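Local coordinates for mandelate racemase/muconate lactonizing enzyme family protein (PDB 3T9P), which is a putative isomerase of the mandelate racemase/muconate lactonizing enzyme family, whose members abstract a proton alpha to a substrate carboxylate, at residues Thr55-Thr61 / Tyr99-Ala103; Glu232-Tyr236 / Gly256-Cys260. All blocks are in the same frame, centred on the assembly; numbering follows the deposited sequence.

Interaction 1: residues Thr55-Thr61 / Tyr99-Ala103; sequences TYNADIT and YLRRA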
loop_
_atom_site.group_PDB
_atom_site.type_symbol
_atom_site.label_atom_id
_atom_site.label_comp_id
_atom_site.label_asym_id
_atom_site.label_seq_id
_atom_site.Cartn_x
_atom_site.Cartn_y
_atom_site.Cartn_z
ATOM N N THR A 55 -0.206 -12.220 9.295
ATOM C CA THR A 55 -0.584 -13.468 8.675
ATOM C C THR A 55 -1.024 -13.222 7.194
ATOM O O THR A 55 -1.306 -12.125 6.802
ATOM C CB THR A 55 -1.724 -14.156 9.418
ATOM O OG1 THR A 55 -2.772 -13.225 9.664
ATOM C CG2 THR A 55 -1.253 -14.782 10.712
ATOM N N TYR A 56 -0.967 -14.287 6.423
ATOM C CA TYR A 56 -1.399 -14.381 5.045
ATOM C C TYR A 56 -0.335 -13.920 4.035
ATOM O O TYR A 56 0.121 -12.819 4.084
ATOM C CB TYR A 56 -2.762 -13.762 4.801
ATOM C CG TYR A 56 -3.859 -14.289 5.702
ATOM C CD1 TYR A 56 -4.275 -15.612 5.616
ATOM C CD2 TYR A 56 -4.453 -13.480 6.649
ATOM C CE1 TYR A 56 -5.259 -16.100 6.423
ATOM C CE2 TYR A 56 -5.441 -13.956 7.469
ATOM C CZ TYR A 56 -5.829 -15.270 7.372
ATOM O OH TYR A 56 -6.783 -15.749 8.151
ATOM N N ASN A 57 0.035 -14.805 3.129
ATOM C CA ASN A 57 1.083 -14.546 2.173
ATOM C C ASN A 57 2.370 -14.171 2.946
ATOM O O ASN A 57 3.146 -13.364 2.526
ATOM C CB ASN A 57 0.662 -13.496 1.143
ATOM C CG ASN A 57 -0.352 -14.024 0.141
ATOM O OD1 ASN A 57 -1.267 -13.337 -0.200
ATOM N ND2 ASN A 57 -0.177 -15.217 -0.309
ATOM N N ALA A 58 2.554 -14.815 4.087
ATOM C CA ALA A 58 3.615 -14.541 5.027
ATOM C C ALA A 58 4.989 -14.748 4.395
ATOM O O ALA A 58 5.890 -14.068 4.718
ATOM C CB ALA A 58 3.443 -15.334 6.381
ATOM N N ASP A 59 5.087 -15.706 3.502
ATOM C CA ASP A 59 6.302 -15.988 2.770
ATOM C C ASP A 59 6.722 -14.779 1.917
ATOM O O ASP A 59 7.832 -14.394 1.965
ATOM C CB ASP A 59 6.186 -17.257 1.921
ATOM C CG ASP A 59 5.116 -17.201 0.873
ATOM O OD1 ASP A 59 4.079 -16.672 1.110
ATOM O OD2 ASP A 59 5.313 -17.722 -0.178
ATOM N N ILE A 60 5.788 -14.172 1.218
ATOM C CA ILE A 60 6.162 -12.960 0.422
ATOM C C ILE A 60 6.560 -11.874 1.415
ATOM O O ILE A 60 7.569 -11.147 1.226
ATOM C CB ILE A 60 4.962 -12.555 -0.460
ATOM C CG1 ILE A 60 4.653 -13.706 -1.464
ATOM C CG2 ILE A 60 5.319 -11.160 -1.214
ATOM C CD1 ILE A 60 3.302 -13.368 -2.324
ATOM N N THR A 61 5.757 -11.717 2.452
ATOM C CA THR A 61 6.055 -10.698 3.412
ATOM C C THR A 61 7.472 -10.870 4.028
ATOM O O THR A 61 8.185 -9.885 4.309
ATOM C CB THR A 61 4.984 -10.772 4.523
ATOM O OG1 THR A 61 3.703 -10.477 3.957
ATOM C CG2 THR A 61 5.296 -9.704 5.614
ATOM N N TYR A 99 2.014 -4.355 2.101
ATOM C CA TYR A 99 3.094 -5.354 2.390
ATOM C C TYR A 99 4.254 -4.799 3.170
ATOM O O TYR A 99 4.777 -5.476 3.970
ATOM C CB TYR A 99 3.641 -5.916 1.081
ATOM C CG TYR A 99 2.921 -7.174 0.654
ATOM C CD1 TYR A 99 3.132 -8.371 1.336
ATOM C CD2 TYR A 99 2.099 -7.174 -0.479
ATOM C CE1 TYR A 99 2.473 -9.474 0.943
ATOM C CE2 TYR A 99 1.474 -8.328 -0.933
ATOM C CZ TYR A 99 1.670 -9.466 -0.181
ATOM O OH TYR A 99 1.120 -10.660 -0.619
ATOM N N LEU A 100 4.655 -3.569 2.997
ATOM C CA LEU A 100 5.738 -3.030 3.815
ATOM C C LEU A 100 5.348 -3.039 5.310
ATOM O O LEU A 100 6.134 -3.321 6.127
ATOM C CB LEU A 100 6.100 -1.618 3.392
ATOM C CG LEU A 100 7.353 -0.918 3.952
ATOM C CD1 LEU A 100 8.609 -1.445 3.470
ATOM C CD2 LEU A 100 7.309 0.564 3.816
ATOM N N ARG A 101 4.116 -2.666 5.584
ATOM C CA ARG A 101 3.578 -2.662 6.925
ATOM C C ARG A 101 3.469 -4.059 7.575
ATOM O O ARG A 101 3.812 -4.265 8.704
ATOM C CB ARG A 101 2.242 -1.958 6.951
ATOM C CG ARG A 101 2.240 -0.495 6.429
ATOM C CD ARG A 101 3.431 0.325 6.711
ATOM N NE ARG A 101 3.366 1.742 6.341
ATOM C CZ ARG A 101 4.151 2.669 6.840
ATOM N NH1 ARG A 101 5.031 2.328 7.708
ATOM N NH2 ARG A 101 4.059 3.925 6.480
ATOM N N ARG A 102 3.053 -5.004 6.754
ATOM C CA ARG A 102 2.885 -6.373 7.173
ATOM C C ARG A 102 4.265 -6.865 7.632
ATOM O O ARG A 102 4.374 -7.494 8.649
ATOM C CB ARG A 102 2.428 -7.223 5.976
ATOM C CG ARG A 102 0.932 -7.206 5.626
ATOM C CD ARG A 102 0.596 -8.000 4.395
ATOM N NE ARG A 102 -0.793 -7.878 4.024
ATOM C CZ ARG A 102 -1.740 -8.777 4.250
ATOM N NH1 ARG A 102 -1.450 -9.956 4.753
ATOM N NH2 ARG A 102 -2.974 -8.484 3.930
ATOM N N ALA A 103 5.293 -6.512 6.891
ATOM C CA ALA A 103 6.648 -6.879 7.241
ATOM C C ALA A 103 7.223 -6.139 8.483
ATOM O O ALA A 103 7.802 -6.738 9.363
ATOM C CB ALA A 103 7.546 -6.766 6.067
HETATM O O HOH W 1 1.629 -11.099 5.565
#
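Thr61, near the start of helix 58-73, and Ala103 on helix 98-119 make the closest backbone approach, with their CA atoms 5.4 Å apart, where two helices of the N-terminal capping domain of the enolase superfamily pack. Both branches of Thr61 face helix 98-119. With OG1 beside the backbone N (chi1 -63°), CG2 is left anti to it and lies 3.4 Å from Ala103 N and also rests on CB of Arg102, while OG1 meets the edge of the Tyr99 ring in its plane, 3.4 Å from CE1. Ile60 adds an apolar contact, its CG2 lying 3.9 Å from Tyr99 CE1. The phenol then runs on past CB of Asn57, the N-cap residue of helix 58-73, and Tyr99 OH hydrogen-bonds to Gln68 OE1 of the second subunit. Arg102, extended from CG to NE, carries its guanidinium to the turn before the helix, with NH1 3.0 Å from Thr55 O. Ser98 holds its NE, and Lys94 O of the second subunit its NH2, so the flat group is gripped from within the chain and across the dimer. Water 1 lies 2.7 Å from both Tyr56 O and Thr61 OG1 and is weakly bonded to Arg102 NH1, in the guanidinium plane.

Interaction 2: residues Glu232-Tyr236 / Gly256-Cys260; sequences EPCPY and GEQDC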
loop_
_atom_site.group_PDB
_atom_site.type_symbol
_atom_site.label_atom_id
_atom_site.label_comp_id
_atom_site.label_asym_id
_atom_site.label_seq_id
_atom_site.Cartn_x
_atom_site.Cartn_y
_atom_site.Cartn_z
ATOM N N GLU A 232 -17.833 -2.113 8.709
ATOM C CA GLU A 232 -17.499 -1.914 7.304
ATOM C C GLU A 232 -18.717 -2.196 6.422
ATOM O O GLU A 232 -18.724 -3.103 5.552
ATOM C CB GLU A 232 -16.266 -2.749 6.903
ATOM C CG GLU A 232 -15.708 -2.558 5.543
ATOM C CD GLU A 232 -14.526 -3.477 5.416
ATOM O OE1 GLU A 232 -13.729 -3.492 6.417
ATOM O OE2 GLU A 232 -14.452 -4.186 4.377
ATOM N N PRO A 233 -19.764 -1.372 6.607
ATOM C CA PRO A 233 -20.997 -1.598 5.833
ATOM C C PRO A 233 -20.824 -1.296 4.291
ATOM O O PRO A 233 -21.453 -1.990 3.513
ATOM C CB PRO A 233 -22.007 -0.584 6.467
ATOM C CG PRO A 233 -21.107 0.579 6.936
ATOM C CD PRO A 233 -19.890 -0.247 7.562
ATOM N N CYS A 234 -19.967 -0.329 3.912
ATOM C CA CYS A 234 -19.699 0.070 2.563
ATOM C C CYS A 234 -18.231 -0.282 2.196
ATOM O O CYS A 234 -17.402 -0.476 3.118
ATOM C CB CYS A 234 -19.845 1.595 2.457
ATOM S SG CYS A 234 -21.665 2.018 2.862
ATOM N N PRO A 235 -17.929 -0.326 0.860
ATOM C CA PRO A 235 -16.471 -0.456 0.498
ATOM C C PRO A 235 -15.653 0.483 1.403
ATOM O O PRO A 235 -15.944 1.719 1.528
ATOM C CB PRO A 235 -16.432 -0.037 -0.979
ATOM C CG PRO A 235 -17.803 -0.527 -1.528
ATOM C CD PRO A 235 -18.734 -0.021 -0.352
ATOM N N TYR A 236 -14.632 -0.088 2.062
ATOM C CA TYR A 236 -13.901 0.661 3.059
ATOM C C TYR A 236 -13.176 1.865 2.504
ATOM O O TYR A 236 -12.906 2.834 3.276
ATOM C CB TYR A 236 -12.931 -0.248 3.866
ATOM C CG TYR A 236 -11.750 -0.764 3.088
ATOM C CD1 TYR A 236 -10.654 0.070 2.842
ATOM C CD2 TYR A 236 -11.743 -2.087 2.562
ATOM C CE1 TYR A 236 -9.528 -0.372 2.169
ATOM C CE2 TYR A 236 -10.613 -2.572 1.879
ATOM C CZ TYR A 236 -9.498 -1.707 1.701
ATOM O OH TYR A 236 -8.385 -2.101 1.001
ATOM N N GLY A 256 -11.919 0.223 9.648
ATOM C CA GLY A 256 -10.485 0.585 9.523
ATOM C C GLY A 256 -9.523 -0.605 9.438
ATOM O O GLY A 256 -8.342 -0.412 9.370
ATOM N N GLU A 257 -10.026 -1.829 9.549
ATOM C CA GLU A 257 -9.211 -3.076 9.468
ATOM C C GLU A 257 -8.145 -2.996 8.399
ATOM O O GLU A 257 -6.979 -3.383 8.663
ATOM C CB GLU A 257 -10.147 -4.302 9.172
ATOM C CG GLU A 257 -9.439 -5.570 8.717
ATOM C CD GLU A 257 -10.380 -6.771 8.296
ATOM O OE1 GLU A 257 -11.562 -6.561 7.952
ATOM O OE2 GLU A 257 -9.839 -7.942 8.231
ATOM N N GLN A 258 -8.496 -2.511 7.195
ATOM C CA GLN A 258 -7.540 -2.511 6.097
ATOM C C GLN A 258 -6.818 -1.155 5.931
ATOM O O GLN A 258 -6.070 -0.964 4.960
ATOM C CB GLN A 258 -8.252 -2.800 4.787
ATOM C CG GLN A 258 -8.759 -4.267 4.659
ATOM C CD GLN A 258 -10.154 -4.519 5.164
ATOM O OE1 GLN A 258 -10.959 -3.601 5.425
ATOM N NE2 GLN A 258 -10.458 -5.765 5.326
ATOM N N ASP A 259 -7.053 -0.215 6.854
ATOM C CA ASP A 259 -6.374 1.073 6.719
ATOM C C ASP A 259 -5.009 0.988 7.338
ATOM O O ASP A 259 -4.948 0.664 8.504
ATOM C CB ASP A 259 -7.229 2.147 7.437
ATOM C CG ASP A 259 -8.390 2.575 6.549
ATOM O OD1 ASP A 259 -9.443 1.889 6.471
ATOM O OD2 ASP A 259 -8.190 3.577 5.829
ATOM N N CYS A 260 -3.921 1.218 6.573
ATOM C CA CYS A 260 -2.611 1.013 7.156
ATOM C C CYS A 260 -1.653 2.244 7.110
ATOM O O CYS A 260 -0.537 2.199 7.671
ATOM C CB CYS A 260 -1.895 -0.193 6.529
ATOM S SG CYS A 260 -1.546 -0.006 4.790
HETATM O O HOH W 2 -13.175 -0.920 7.406
HETATM O O HOH W 3 -13.226 -6.457 4.907
HETATM O O HOH W 4 -11.772 2.448 5.824
#
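Tyr236 and Gln258 bring together two loops that follow neighbouring parallel strands, 229-231 and 252-255; the nearest CA atoms, those of Tyr236 and Gly256, are still 7.3 Å apart, so side chains and water span the gap. Such loops rim the modified TIM barrel of the enolase superfamily, where the active site lies in relatives. Residues Gly256-Asp259 form a type I turn closed by Asp259 N to Gly256 O, and at the backbone angles of Gly256 a CB would strike the preceding carbonyl oxygen. Gln258 CB sits over one face of the Tyr236 ring in a CH-pi contact, 3.7 Å from the centroid and 20° off the normal. A bend at chi2 of Gln258 then lays its amide plane within 21° of the ring. Tyr236 OH reaches Leu93 O of the second subunit. With an alanine in place of Tyr236, that carbonyl would probably lose its phenol partner and the Gln258 side chain the face it lies on. Glu232, extended, points its carboxylate at the turn: water 2 donates to OE1 (2.8 Å) and accepts from Gly256 N (2.8 Å), while Ser208 bonds to OE2. Water 3 also donates to OE2 of Glu232, at 2.6 Å. Water 4 lies 2.8 Å from Tyr236 O and 2.5 Å from OD1 of Asp259, whose other oxygen, OD2, is hydrogen-bonded to Ser264 OG.

Interaction 1 belongs to the capping domain and interaction 2 to the barrel, and their centres are 19 Å apart. They meet directly where Arg101 CG packs 4.1 Å from Cys260 O, next to the salt bridge from Arg101 to Glu261. The second subunit joins them further: its Lys94 gives its backbone O to Arg102 in interaction 1 and its NZ to a salt bridge with Glu257 in interaction 2. Formic acid, probably from the crystallisation liquor, is bound about 4 Å from the side chain of Tyr56, and formic acid is also found about 3 Å from that of Glu257 (nearest atoms), consistent with both contacts bordering a pocket between cap and barrel, as in relatives.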